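PDB 5OLT: cellulose biosynthesis protein BcsG from Salmonella typhimurium LT2, which is required for cellulose biosynthesis, this piece being its zinc-binding extramembrane domain of the alkaline phosphatase family. Local coordinates for residues N96-Y101 and P353-N357; R282-P287 and E356-V362; L69-V74 and S288-P293. All coordinates share one frame; numbering follows the deposited sequence.

Interaction 1. Residues N96-Y101 and P353-N357; sequences NSGTSY and PVSEN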
ATOM      1  N   ASN A  96       6.485  -2.589   4.210  1.00  8.38           N
ATOM      2  CA  ASN A  96       5.885  -2.532   5.544  1.00  8.45           C
ATOM      3  C   ASN A  96       4.656  -1.655   5.538  1.00  8.92           C
ATOM      4  O   ASN A  96       4.691  -0.511   5.117  1.00  9.33           O
ATOM      5  CB  ASN A  96       6.911  -1.964   6.522  1.00  9.50           C
ATOM      6  CG  ASN A  96       6.439  -2.072   7.948  1.00 10.40           C
ATOM      7  OD1 ASN A  96       6.231  -3.196   8.434  1.00 12.71           O
ATOM      8  ND2 ASN A  96       6.254  -0.931   8.624  1.00 10.66           N
ATOM      9  N   SER A  97       3.548  -2.195   6.055  1.00  9.32           N
ATOM     10  CA  SER A  97       2.287  -1.440   6.022  1.00  9.12           C
ATOM     11  C   SER A  97       2.178  -0.367   7.122  1.00  9.09           C
ATOM     12  O   SER A  97       1.294   0.484   7.047  1.00 10.36           O
ATOM     13  CB  SER A  97       1.077  -2.378   6.140  1.00  9.92           C
ATOM     14  OG  SER A  97       1.028  -2.926   7.435  1.00 11.78           O
ATOM     15  N   GLY A  98       3.070  -0.402   8.103  1.00  9.33           N
ATOM     16  CA  GLY A  98       3.133   0.663   9.110  1.00  9.16           C
ATOM     17  C   GLY A  98       2.130   0.568  10.246  1.00  9.66           C
ATOM     18  O   GLY A  98       2.189   1.419  11.132  1.00  9.85           O
ATOM     19  N   THR A  99       1.219  -0.418  10.203  1.00  8.85           N
ATOM     20  CA  THR A  99       0.120  -0.520  11.184  1.00  8.55           C
ATOM     21  C   THR A  99      -0.594  -1.814  10.972  1.00  8.91           C
ATOM     22  O   THR A  99      -0.404  -2.480   9.919  1.00 10.15           O
ATOM     23  CB  THR A  99      -0.858   0.668  11.006  1.00  9.80           C
ATOM     24  OG1 THR A  99      -1.889   0.581  11.998  1.00 11.36           O
ATOM     25  CG2 THR A  99      -1.480   0.675   9.610  1.00 11.63           C
ATOM     26  N   SER A 100      -1.391  -2.220  11.963  1.00  9.39           N
ATOM     27  CA  SER A 100      -2.186  -3.427  11.789  1.00  9.51           C
ATOM     28  C   SER A 100      -3.690  -3.176  11.802  1.00  8.81           C
ATOM     29  O   SER A 100      -4.444  -4.164  11.844  1.00 10.19           O
ATOM     30  CB  SER A 100      -1.788  -4.498  12.771  1.00 12.19           C
ATOM     31  OG  SER A 100      -1.894  -4.053  14.113  1.00 12.51           O
ATOM     32  N   TYR A 101      -4.113  -1.904  11.709  1.00  9.17           N
ATOM     33  CA  TYR A 101      -5.544  -1.567  11.662  1.00  9.71           C
ATOM     34  C   TYR A 101      -5.905  -0.903  10.353  1.00 10.06           C
ATOM     35  O   TYR A 101      -5.075  -0.222   9.744  1.00 10.59           O
ATOM     36  CB  TYR A 101      -5.908  -0.635  12.826  1.00 11.41           C
ATOM     37  CG  TYR A 101      -5.809  -1.255  14.224  1.00 12.05           C
ATOM     38  CD1 TYR A 101      -6.138  -2.590  14.467  1.00 13.71           C
ATOM     39  CD2 TYR A 101      -5.476  -0.453  15.301  1.00 12.84           C
ATOM     40  CE1 TYR A 101      -6.081  -3.128  15.765  1.00 13.91           C
ATOM     41  CE2 TYR A 101      -5.455  -0.953  16.600  1.00 13.92           C
ATOM     42  CZ  TYR A 101      -5.748  -2.289  16.822  1.00 12.59           C
ATOM     43  OH  TYR A 101      -5.699  -2.746  18.145  1.00 15.43           O
ATOM     44  N   PRO A 353      11.288  -0.520   8.730  1.00 10.11           N
ATOM     45  CA  PRO A 353       9.990  -1.144   9.084  1.00 10.37           C
ATOM     46  C   PRO A 353       9.558  -0.800  10.498  1.00 10.70           C
ATOM     47  O   PRO A 353       9.822  -1.510  11.439  1.00 15.26           O
ATOM     48  CB  PRO A 353      10.267  -2.639   8.919  1.00 12.00           C
ATOM     49  CG  PRO A 353      11.709  -2.746   9.257  1.00 10.75           C
ATOM     50  CD  PRO A 353      12.354  -1.534   8.614  1.00 11.23           C
ATOM     51  N   VAL A 354       8.941   0.338  10.612  1.00  9.76           N
ATOM     52  CA  VAL A 354       8.378   0.820  11.869  1.00  8.96           C
ATOM     53  C   VAL A 354       6.870   0.750  11.717  1.00  8.89           C
ATOM     54  O   VAL A 354       6.325   1.191  10.700  1.00  9.26           O
ATOM     55  CB  VAL A 354       8.802   2.281  12.109  1.00  9.35           C
ATOM     56  CG1 VAL A 354       8.076   2.865  13.327  1.00 10.61           C
ATOM     57  CG2 VAL A 354      10.333   2.360  12.241  1.00 11.32           C
ATOM     58  N   SER A 355       6.187   0.195  12.716  1.00  8.80           N
ATOM     59  CA  SER A 355       4.733   0.077  12.635  1.00  9.15           C
ATOM     60  C   SER A 355       4.107   0.523  13.940  1.00  9.36           C
ATOM     61  O   SER A 355       4.700   0.322  15.022  1.00 10.16           O
ATOM     62  CB  SER A 355       4.321  -1.375  12.361  1.00 10.31           C
ATOM     63  OG  SER A 355       4.906  -1.813  11.149  1.00 10.91           O
ATOM     64  N   GLU A 356       2.932   1.123  13.839  1.00  9.10           N
ATOM     65  CA  GLU A 356       2.271   1.641  15.028  1.00  9.98           C
ATOM     66  C   GLU A 356       0.812   1.530  14.968  1.00 10.07           C
ATOM     67  O   GLU A 356       0.205   1.621  13.897  1.00 10.99           O
ATOM     68  CB  GLU A 356       2.506   3.168  15.178  1.00 13.71           C
ATOM     69  CG  GLU A 356       3.904   3.612  15.051  1.00 15.45           C
ATOM     70  CD  GLU A 356       4.101   5.051  15.450  1.00 14.04           C
ATOM     71  OE1 GLU A 356       3.288   5.677  16.222  1.00 13.33           O
ATOM     72  OE2 GLU A 356       5.138   5.514  14.983  1.00 15.41           O
ATOM     73  N   ASN A 357       0.235   1.331  16.157  0.70 10.76           N
ATOM     74  CA  ASN A 357      -1.190   1.613  16.393  0.70 11.78           C
ATOM     75  C   ASN A 357      -1.188   2.639  17.549  0.70 12.11           C
ATOM     76  O   ASN A 357      -0.123   2.988  18.040  0.70 11.86           O
ATOM     77  CB  ASN A 357      -1.950   0.331  16.755  0.70 12.41           C
ATOM     78  CG  ASN A 357      -1.848  -0.757  15.682  0.70 11.53           C
ATOM     79  OD1 ASN A 357      -1.789  -0.486  14.480  0.70 11.17           O
ATOM     80  ND2 ASN A 357      -1.893  -2.002  16.118  0.70 11.20           N
TER
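Asn357 OD1 takes a hydrogen bond from Ser100 N and lies close to the Thr99 hydroxyl. The bond from Ser100 N to Asn357 OD1 is nearly straight at 3.1 Å (172° at the hydrogen), in the carbonyl plane and on a lone pair. Thr99 OG1 is 2.7 Å from Asn357 OD1 and 3.0 Å from Glu356 O, and can serve one oxygen or the other. Asn357 ND2 donates in its own plane to Ser100 OG at 2.9 Å, and that hydroxyl is also hydrogen-bonded to Arg282 O. CG of Asn357 stands anti to its carbonyl carbon (chi1 -58°), which brings the amide against a face of the Tyr101 ring. The planes are 18° apart, with Asn357 ND2 toward the rim. Tyr101 OH is hydrogen-bonded to Asp283 OD1. Glu356 N donates to Gly98 O at 2.8 Å. Asn96 ND2 donates to Ser355 OG at 3.0 Å, while Asn96 OD1 turns to Thr290. The contact ties edge strand 355-357 of a small antiparallel sheet to the loop leaving strand 90-96 of the central sheet. Asn357 is modelled in two conformers. In the one described, oxygen and nitrogen have distinct partners, which fixes the amide's sense and rotation.

Interaction 2. Residues R282-P287 and E356-V362; sequences RDIPSP and ENANAVV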
ATOM      1  N   ARG A 282      -4.585  -8.964  16.220  1.00 10.87           N
ATOM      2  CA  ARG A 282      -3.569  -8.116  15.532  1.00 10.44           C
ATOM      3  C   ARG A 282      -3.475  -6.740  16.203  1.00 10.95           C
ATOM      4  O   ARG A 282      -3.266  -5.734  15.561  1.00 12.66           O
ATOM      5  CB  ARG A 282      -3.837  -8.064  14.009  1.00 11.12           C
ATOM      6  CG  ARG A 282      -5.252  -7.676  13.653  1.00 11.73           C
ATOM      7  CD  ARG A 282      -5.370  -7.561  12.143  1.00 10.86           C
ATOM      8  NE  ARG A 282      -6.779  -7.550  11.754  1.00 12.06           N
ATOM      9  CZ  ARG A 282      -7.555  -6.478  11.646  1.00 12.56           C
ATOM     10  NH1 ARG A 282      -7.097  -5.242  11.850  1.00 11.87           N
ATOM     11  NH2 ARG A 282      -8.856  -6.657  11.349  1.00 15.83           N
ATOM     12  N   ASP A 283      -3.600  -6.705  17.533  1.00 11.10           N
ATOM     13  CA  ASP A 283      -3.477  -5.414  18.230  1.00 10.30           C
ATOM     14  C   ASP A 283      -2.051  -4.911  18.315  1.00 10.10           C
ATOM     15  O   ASP A 283      -1.835  -3.708  18.509  1.00 12.04           O
ATOM     16  CB  ASP A 283      -4.135  -5.498  19.617  1.00 12.37           C
ATOM     17  CG  ASP A 283      -5.611  -5.832  19.474  1.00 15.34           C
ATOM     18  OD1 ASP A 283      -6.344  -5.107  18.721  1.00 16.47           O
ATOM     19  OD2 ASP A 283      -6.008  -6.870  19.989  1.00 20.03           O
ATOM     20  N   ILE A 284      -1.087  -5.819  18.199  1.00  9.52           N
ATOM     21  CA  ILE A 284       0.320  -5.436  18.100  1.00  9.84           C
ATOM     22  C   ILE A 284       0.744  -5.609  16.647  1.00  9.61           C
ATOM     23  O   ILE A 284       0.561  -6.680  16.072  1.00 10.58           O
ATOM     24  CB  ILE A 284       1.203  -6.266  19.044  1.00 10.37           C
ATOM     25  CG1 ILE A 284       0.735  -6.099  20.526  1.00 12.57           C
ATOM     26  CG2 ILE A 284       2.670  -5.893  18.879  1.00 11.92           C
ATOM     27  CD1 ILE A 284       0.804  -4.665  21.045  1.00 15.19           C
ATOM     28  N   PRO A 285       1.282  -4.546  16.020  1.00  9.05           N
ATOM     29  CA  PRO A 285       1.592  -4.623  14.565  1.00  9.48           C
ATOM     30  C   PRO A 285       2.945  -5.305  14.335  1.00  9.34           C
ATOM     31  O   PRO A 285       3.981  -4.664  14.089  1.00 10.49           O
ATOM     32  CB  PRO A 285       1.558  -3.162  14.138  1.00  9.61           C
ATOM     33  CG  PRO A 285       2.064  -2.434  15.366  1.00  9.88           C
ATOM     34  CD  PRO A 285       1.482  -3.181  16.557  1.00  9.57           C
ATOM     35  N   SER A 286       2.928  -6.625  14.507  1.00  9.88           N
ATOM     36  CA  SER A 286       4.130  -7.431  14.375  1.00 10.34           C
ATOM     37  C   SER A 286       4.660  -7.456  12.947  1.00 10.49           C
ATOM     38  O   SER A 286       3.912  -7.183  12.005  1.00  9.70           O
ATOM     39  CB  SER A 286       3.799  -8.855  14.811  1.00 11.44           C
ATOM     40  OG  SER A 286       2.969  -9.437  13.819  1.00 11.93           O
ATOM     41  N   PRO A 287       5.937  -7.854  12.778  1.00 10.18           N
ATOM     42  CA  PRO A 287       6.508  -7.936  11.439  1.00 11.15           C
ATOM     43  C   PRO A 287       5.705  -8.874  10.541  1.00 10.40           C
ATOM     44  O   PRO A 287       5.500  -8.562   9.366  1.00 11.75           O
ATOM     45  CB  PRO A 287       7.914  -8.472  11.706  1.00 11.78           C
ATOM     46  CG  PRO A 287       8.269  -7.908  13.042  1.00 12.02           C
ATOM     47  CD  PRO A 287       6.971  -8.025  13.827  1.00 11.92           C
ATOM     48  N   GLU A 356       2.932   1.123  13.839  1.00  9.10           N
ATOM     49  CA  GLU A 356       2.271   1.641  15.028  1.00  9.98           C
ATOM     50  C   GLU A 356       0.812   1.530  14.968  1.00 10.07           C
ATOM     51  O   GLU A 356       0.205   1.621  13.897  1.00 10.99           O
ATOM     52  CB  GLU A 356       2.506   3.168  15.178  1.00 13.71           C
ATOM     53  CG  GLU A 356       3.904   3.612  15.051  1.00 15.45           C
ATOM     54  CD  GLU A 356       4.101   5.051  15.450  1.00 14.04           C
ATOM     55  OE1 GLU A 356       3.288   5.677  16.222  1.00 13.33           O
ATOM     56  OE2 GLU A 356       5.138   5.514  14.983  1.00 15.41           O
ATOM     57  N   ASN A 357       0.235   1.331  16.157  0.70 10.76           N
ATOM     58  CA  ASN A 357      -1.190   1.613  16.393  0.70 11.78           C
ATOM     59  C   ASN A 357      -1.188   2.639  17.549  0.70 12.11           C
ATOM     60  O   ASN A 357      -0.123   2.988  18.040  0.70 11.86           O
ATOM     61  CB  ASN A 357      -1.950   0.331  16.755  0.70 12.41           C
ATOM     62  CG  ASN A 357      -1.848  -0.757  15.682  0.70 11.53           C
ATOM     63  OD1 ASN A 357      -1.789  -0.486  14.480  0.70 11.17           O
ATOM     64  ND2 ASN A 357      -1.893  -2.002  16.118  0.70 11.20           N
ATOM     65  N   ALA A 358      -2.350   3.098  18.013  1.00 14.18           N
ATOM     66  CA  ALA A 358      -2.408   4.130  19.077  1.00 15.33           C
ATOM     67  C   ALA A 358      -1.546   3.787  20.276  1.00 16.59           C
ATOM     68  O   ALA A 358      -0.885   4.662  20.849  1.00 21.08           O
ATOM     69  CB  ALA A 358      -3.832   4.400  19.531  1.00 17.65           C
ATOM     70  N   ASN A 359      -1.488   2.501  20.597  1.00 14.39           N
ATOM     71  CA  ASN A 359      -0.886   2.121  21.860  1.00 18.21           C
ATOM     72  C   ASN A 359       0.452   1.414  21.796  1.00 17.31           C
ATOM     73  O   ASN A 359       1.031   1.070  22.813  1.00 20.64           O
ATOM     74  CB  ASN A 359      -1.879   1.216  22.603  1.00 24.70           C
ATOM     75  CG  ASN A 359      -3.137   1.934  23.047  1.00 26.12           C
ATOM     76  OD1 ASN A 359      -4.139   2.023  22.318  1.00 30.14           O
ATOM     77  ND2 ASN A 359      -3.119   2.392  24.295  1.00 30.33           N
ATOM     78  N   ALA A 360       0.946   1.169  20.588  1.00 14.37           N
ATOM     79  CA  ALA A 360       2.101   0.300  20.443  1.00 12.65           C
ATOM     80  C   ALA A 360       2.913   0.710  19.243  1.00 11.85           C
ATOM     81  O   ALA A 360       2.350   1.093  18.203  1.00 12.57           O
ATOM     82  CB  ALA A 360       1.645  -1.144  20.269  1.00 14.75           C
ATOM     83  N   VAL A 361       4.237   0.623  19.405  1.00 11.44           N
ATOM     84  CA  VAL A 361       5.188   0.778  18.275  1.00  9.97           C
ATOM     85  C   VAL A 361       6.034  -0.490  18.193  1.00 10.51           C
ATOM     86  O   VAL A 361       6.459  -1.036  19.226  1.00 11.28           O
ATOM     87  CB  VAL A 361       6.130   2.000  18.482  1.00 10.87           C
ATOM     88  CG1 VAL A 361       7.014   2.189  17.271  1.00 11.34           C
ATOM     89  CG2 VAL A 361       5.365   3.322  18.736  1.00 12.74           C
ATOM     90  N   VAL A 362       6.239  -0.968  16.958  1.00  9.68           N
ATOM     91  CA  VAL A 362       7.097  -2.115  16.717  1.00  9.60           C
ATOM     92  C   VAL A 362       8.187  -1.636  15.762  1.00  9.45           C
ATOM     93  O   VAL A 362       7.905  -0.996  14.739  1.00  9.66           O
ATOM     94  CB  VAL A 362       6.326  -3.293  16.093  1.00  9.57           C
ATOM     95  CG1 VAL A 362       7.272  -4.404  15.680  1.00 11.66           C
ATOM     96  CG2 VAL A 362       5.321  -3.820  17.101  1.00 10.73           C
TER
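Pro285, the centre of an inverse gamma turn, presses its ring into a beta hairpin. The hairpin is made by strands 355-357 and 360-365, joined through a type I turn from Asn357 to Ala360. The turn's own bond, Ala360 N to Asn357 O, is weak. Asn357 N to Ala360 O, 3.0 Å, completes the pair. Pro285 CD reaches Val362 CG2 at 3.9 Å, and the two side chains lie alongside, running opposite ways. Pro285 O packs close to the same valine, 3.4 Å from Val362 CB. Ile284 starts away from the hairpin, but its side chain bends back. With CG1 anti to the carbonyl carbon (chi1 -58°) and chi2 at -61° bending the chain again, Ile284 CD1 comes within 3.7 Å of Ala360 CB. The other branch, Ile284 CG2, meets Val362 CG2 at 3.8 Å. Pro287 CD touches the remaining methyl, Val362 CG1. The apolar face of the hairpin is thus packed by the loop and the first residue of helix 287-290. One polar bond crosses the contact beside the proline. Asn357 ND2 donates to Asp283 O at 2.9 Å, within the amide plane but 64° out of the carbonyl plane of Asp283.

Interaction 3. Residues L69-V74 and S288-P293; sequences LSWSDV and SITNVP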
ATOM      1  N   LEU A  69      -4.234  -9.039   4.378  1.00  8.43           N
ATOM      2  CA  LEU A  69      -3.405  -9.801   3.449  1.00  8.46           C
ATOM      3  C   LEU A  69      -1.947  -9.433   3.701  1.00  8.79           C
ATOM      4  O   LEU A  69      -1.507  -8.346   3.306  1.00 11.07           O
ATOM      5  CB  LEU A  69      -3.820  -9.481   1.998  1.00  9.72           C
ATOM      6  CG  LEU A  69      -2.945 -10.188   0.937  1.00  9.94           C
ATOM      7  CD1 LEU A  69      -3.058 -11.688   1.069  1.00 11.48           C
ATOM      8  CD2 LEU A  69      -3.423  -9.726  -0.447  1.00 12.19           C
ATOM      9  N   SER A  70      -1.196 -10.357   4.295  1.00  8.36           N
ATOM     10  CA  SER A  70       0.278 -10.223   4.420  1.00  8.41           C
ATOM     11  C   SER A  70       0.978 -11.388   3.737  1.00  8.77           C
ATOM     12  O   SER A  70       0.346 -12.397   3.394  1.00  8.45           O
ATOM     13  CB  SER A  70       0.681 -10.195   5.896  1.00  9.36           C
ATOM     14  OG  SER A  70       0.430 -11.481   6.472  1.00  9.77           O
ATOM     15  N   TRP A  71       2.291 -11.271   3.564  1.00  9.06           N
ATOM     16  CA  TRP A  71       3.032 -12.421   3.048  1.00  9.35           C
ATOM     17  C   TRP A  71       2.877 -13.638   3.929  1.00  9.00           C
ATOM     18  O   TRP A  71       2.775 -14.751   3.395  1.00  9.89           O
ATOM     19  CB  TRP A  71       4.511 -12.116   2.862  1.00 10.36           C
ATOM     20  CG  TRP A  71       4.826 -11.307   1.626  1.00 10.98           C
ATOM     21  CD1 TRP A  71       5.456 -10.070   1.583  1.00 11.19           C
ATOM     22  CD2 TRP A  71       4.640 -11.686   0.244  1.00 10.59           C
ATOM     23  NE1 TRP A  71       5.645  -9.656   0.284  1.00 11.73           N
ATOM     24  CE2 TRP A  71       5.140 -10.613  -0.567  1.00 11.35           C
ATOM     25  CE3 TRP A  71       4.071 -12.806  -0.389  1.00 11.93           C
ATOM     26  CZ2 TRP A  71       5.108 -10.655  -1.982  1.00 13.23           C
ATOM     27  CZ3 TRP A  71       3.989 -12.819  -1.789  1.00 13.60           C
ATOM     28  CH2 TRP A  71       4.511 -11.753  -2.569  1.00 14.61           C
ATOM     29  N   SER A  72       2.871 -13.464   5.266  1.00  9.45           N
ATOM     30  CA  SER A  72       2.668 -14.573   6.165  0.50  9.92           C
ATOM     31  C   SER A  72       1.322 -15.273   5.894  1.00  9.52           C
ATOM     32  O   SER A  72       1.223 -16.501   5.947  1.00 11.23           O
ATOM     33  CB  SER A  72       2.715 -14.063   7.592  0.50 11.63           C
ATOM     34  OG  SER A  72       2.533 -15.122   8.485  0.50 12.95           O
ATOM     35  N   ASP A  73       0.281 -14.482   5.624  1.00  9.40           N
ATOM     36  CA  ASP A  73      -1.014 -15.075   5.324  1.00  9.80           C
ATOM     37  C   ASP A  73      -0.967 -15.867   4.014  1.00  9.46           C
ATOM     38  O   ASP A  73      -1.540 -16.954   3.947  1.00 10.73           O
ATOM     39  CB  ASP A  73      -2.101 -14.018   5.162  1.00 10.34           C
ATOM     40  CG  ASP A  73      -2.315 -13.122   6.382  1.00 10.54           C
ATOM     41  OD1 ASP A  73      -2.077 -13.551   7.540  1.00 11.21           O
ATOM     42  OD2 ASP A  73      -2.785 -11.977   6.138  1.00 10.31           O
ATOM     43  N   VAL A  74      -0.283 -15.317   3.005  1.00  8.96           N
ATOM     44  CA  VAL A  74      -0.174 -16.005   1.702  1.00  9.96           C
ATOM     45  C   VAL A  74       0.538 -17.360   1.910  1.00 10.25           C
ATOM     46  O   VAL A  74       0.087 -18.399   1.383  1.00 11.01           O
ATOM     47  CB  VAL A  74       0.540 -15.153   0.660  1.00  9.10           C
ATOM     48  CG1 VAL A  74       0.691 -15.932  -0.651  1.00 11.04           C
ATOM     49  CG2 VAL A  74      -0.220 -13.860   0.421  1.00 11.31           C
ATOM     50  N   SER A 288       5.234  -9.984  11.079  0.70  9.83           N
ATOM     51  CA  SER A 288       4.441 -10.919  10.285  0.70  9.40           C
ATOM     52  C   SER A 288       3.173 -10.251   9.743  0.70  9.08           C
ATOM     53  O   SER A 288       2.765 -10.473   8.580  0.70 10.17           O
ATOM     54  CB  SER A 288       4.098 -12.094  11.187  0.70 11.42           C
ATOM     55  OG  SER A 288       3.319 -13.058  10.541  0.70 13.42           O
ATOM     56  N   ILE A 289       2.529  -9.446  10.591  1.00  8.69           N
ATOM     57  CA  ILE A 289       1.264  -8.808  10.206  1.00  8.73           C
ATOM     58  C   ILE A 289       1.507  -7.675   9.199  1.00  9.08           C
ATOM     59  O   ILE A 289       0.677  -7.419   8.338  1.00  9.90           O
ATOM     60  CB  ILE A 289       0.511  -8.309  11.465  1.00  9.11           C
ATOM     61  CG1 ILE A 289       0.037  -9.560  12.248  1.00  9.84           C
ATOM     62  CG2 ILE A 289      -0.683  -7.451  11.099  1.00 10.35           C
ATOM     63  CD1 ILE A 289      -0.404  -9.273  13.682  1.00 11.39           C
ATOM     64  N   THR A 290       2.628  -6.972   9.301  1.00  9.05           N
ATOM     65  CA  THR A 290       2.802  -5.754   8.520  1.00  9.20           C
ATOM     66  C   THR A 290       3.676  -5.926   7.261  1.00  8.94           C
ATOM     67  O   THR A 290       3.714  -5.000   6.460  1.00  9.72           O
ATOM     68  CB  THR A 290       3.402  -4.627   9.371  1.00  9.19           C
ATOM     69  OG1 THR A 290       4.720  -5.048   9.791  1.00 10.30           O
ATOM     70  CG2 THR A 290       2.501  -4.366  10.586  1.00  9.21           C
ATOM     71  N   ASN A 291       4.313  -7.083   7.060  1.00  8.88           N
ATOM     72  CA  ASN A 291       5.082  -7.274   5.807  1.00  9.59           C
ATOM     73  C   ASN A 291       4.108  -7.798   4.733  1.00  9.13           C
ATOM     74  O   ASN A 291       3.696  -8.960   4.785  1.00  9.50           O
ATOM     75  CB  ASN A 291       6.202  -8.260   6.054  1.00 10.86           C
ATOM     76  CG  ASN A 291       6.982  -8.528   4.799  1.00 12.60           C
ATOM     77  OD1 ASN A 291       7.057  -7.663   3.928  1.00 15.80           O
ATOM     78  ND2 ASN A 291       7.523  -9.755   4.675  1.00 16.82           N
ATOM     79  N   VAL A 292       3.700  -6.912   3.811  1.00  9.03           N
ATOM     80  CA  VAL A 292       2.588  -7.187   2.906  1.00  8.80           C
ATOM     81  C   VAL A 292       3.023  -7.220   1.449  1.00  9.14           C
ATOM     82  O   VAL A 292       3.968  -6.521   1.068  1.00 10.11           O
ATOM     83  CB  VAL A 292       1.449  -6.155   3.106  1.00  8.66           C
ATOM     84  CG1 VAL A 292       0.903  -6.188   4.540  1.00  9.81           C
ATOM     85  CG2 VAL A 292       1.869  -4.717   2.738  1.00 10.07           C
ATOM     86  N   PRO A 293       2.308  -8.012   0.616  1.00  9.59           N
ATOM     87  CA  PRO A 293       2.667  -8.092  -0.814  1.00 10.41           C
ATOM     88  C   PRO A 293       2.146  -6.937  -1.631  1.00 12.76           C
ATOM     89  O   PRO A 293       0.992  -6.935  -2.062  1.00 17.89           O
ATOM     90  CB  PRO A 293       1.998  -9.407  -1.257  1.00 11.35           C
ATOM     91  CG  PRO A 293       0.799  -9.563  -0.353  1.00 10.89           C
ATOM     92  CD  PRO A 293       1.314  -9.052   1.008  1.00  9.72           C
TER
HETATM   93  O   HOH W   1       6.548  -7.110   1.215  1.00 15.09           O
HETATM   94  O   HOH W   2       4.038 -11.097   6.437  1.00 10.57           O
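Pro293 lies over one face of the Trp71 indole. Pro293 CB is 3.5 Å from the centroid of the six-membered ring of Trp71 and only 15° off its normal, a CH-pi contact. The ring is placed there by a chi1 of -78°, with CG anti to the carbonyl carbon. Pro293 CG meets Leu69 CG at 4.0 Å, while CB faces the indole. The backbone of Trp71 is held too. Trp71 N donates to Asn291 O at 3.0 Å. At the edge of the indole a water lies 2.7 Å from Val292 O and takes a weak bond from Trp71 NE1, whose N-H also points weakly to Phe92 O of strand 90-96. Ser70 is the N-cap of helix 71-76 and forms a capping box with Asp73. Asp73 N donates to Ser70 OG at 3.1 Å, and Ser70 N returns a bond to Asp73 OD2 at 2.9 Å. The Asp73 carboxylate also receives Gly269 N and Leu271 N, which binds the helix start to the loop just after zinc ligands Glu266 and His267. Ser70 CB rests 3.4 Å from Asn291 O. A second water accepts a hydrogen bond from Ser72 N in the first turn of the helix and donates to both Ser288 O and Asn291 O. That water joins the start of helix 71-76 to Ser288 of helix 287-290 and to Asn291 just beyond it. Leu69 O is buried against Val292 CG1, 3.5 Å away, with no hydrogen-bonding partner in the model.

Overall arrangement
Interactions 1 and 2 have centres about 6 Å apart and share Glu356 and Asn357 of strand 355-357. Probable hydrogen bonds from Tyr101 and Ser100 to residues 282-283 join them further. Interaction 3 lies about 12 Å from interaction 1, centre to centre, and is tied to it through Thr290. Asn96 OD1 meets Thr290 OG1 at 2.7 Å and Ser97 N meets Thr290 O at 2.8 Å, both probable hydrogen bonds. Ile289 CD1 packs on Arg282 CB of interaction 2. All three lie near the zinc site of Cys67, Ser102, Glu266 and His267. The side chains of Arg282, Tyr101 and Leu69 are about 5, 7 and 9 Å from the zinc ion. Arg282 hydrogen-bonds a citrate, probably from the crystallisation liquor.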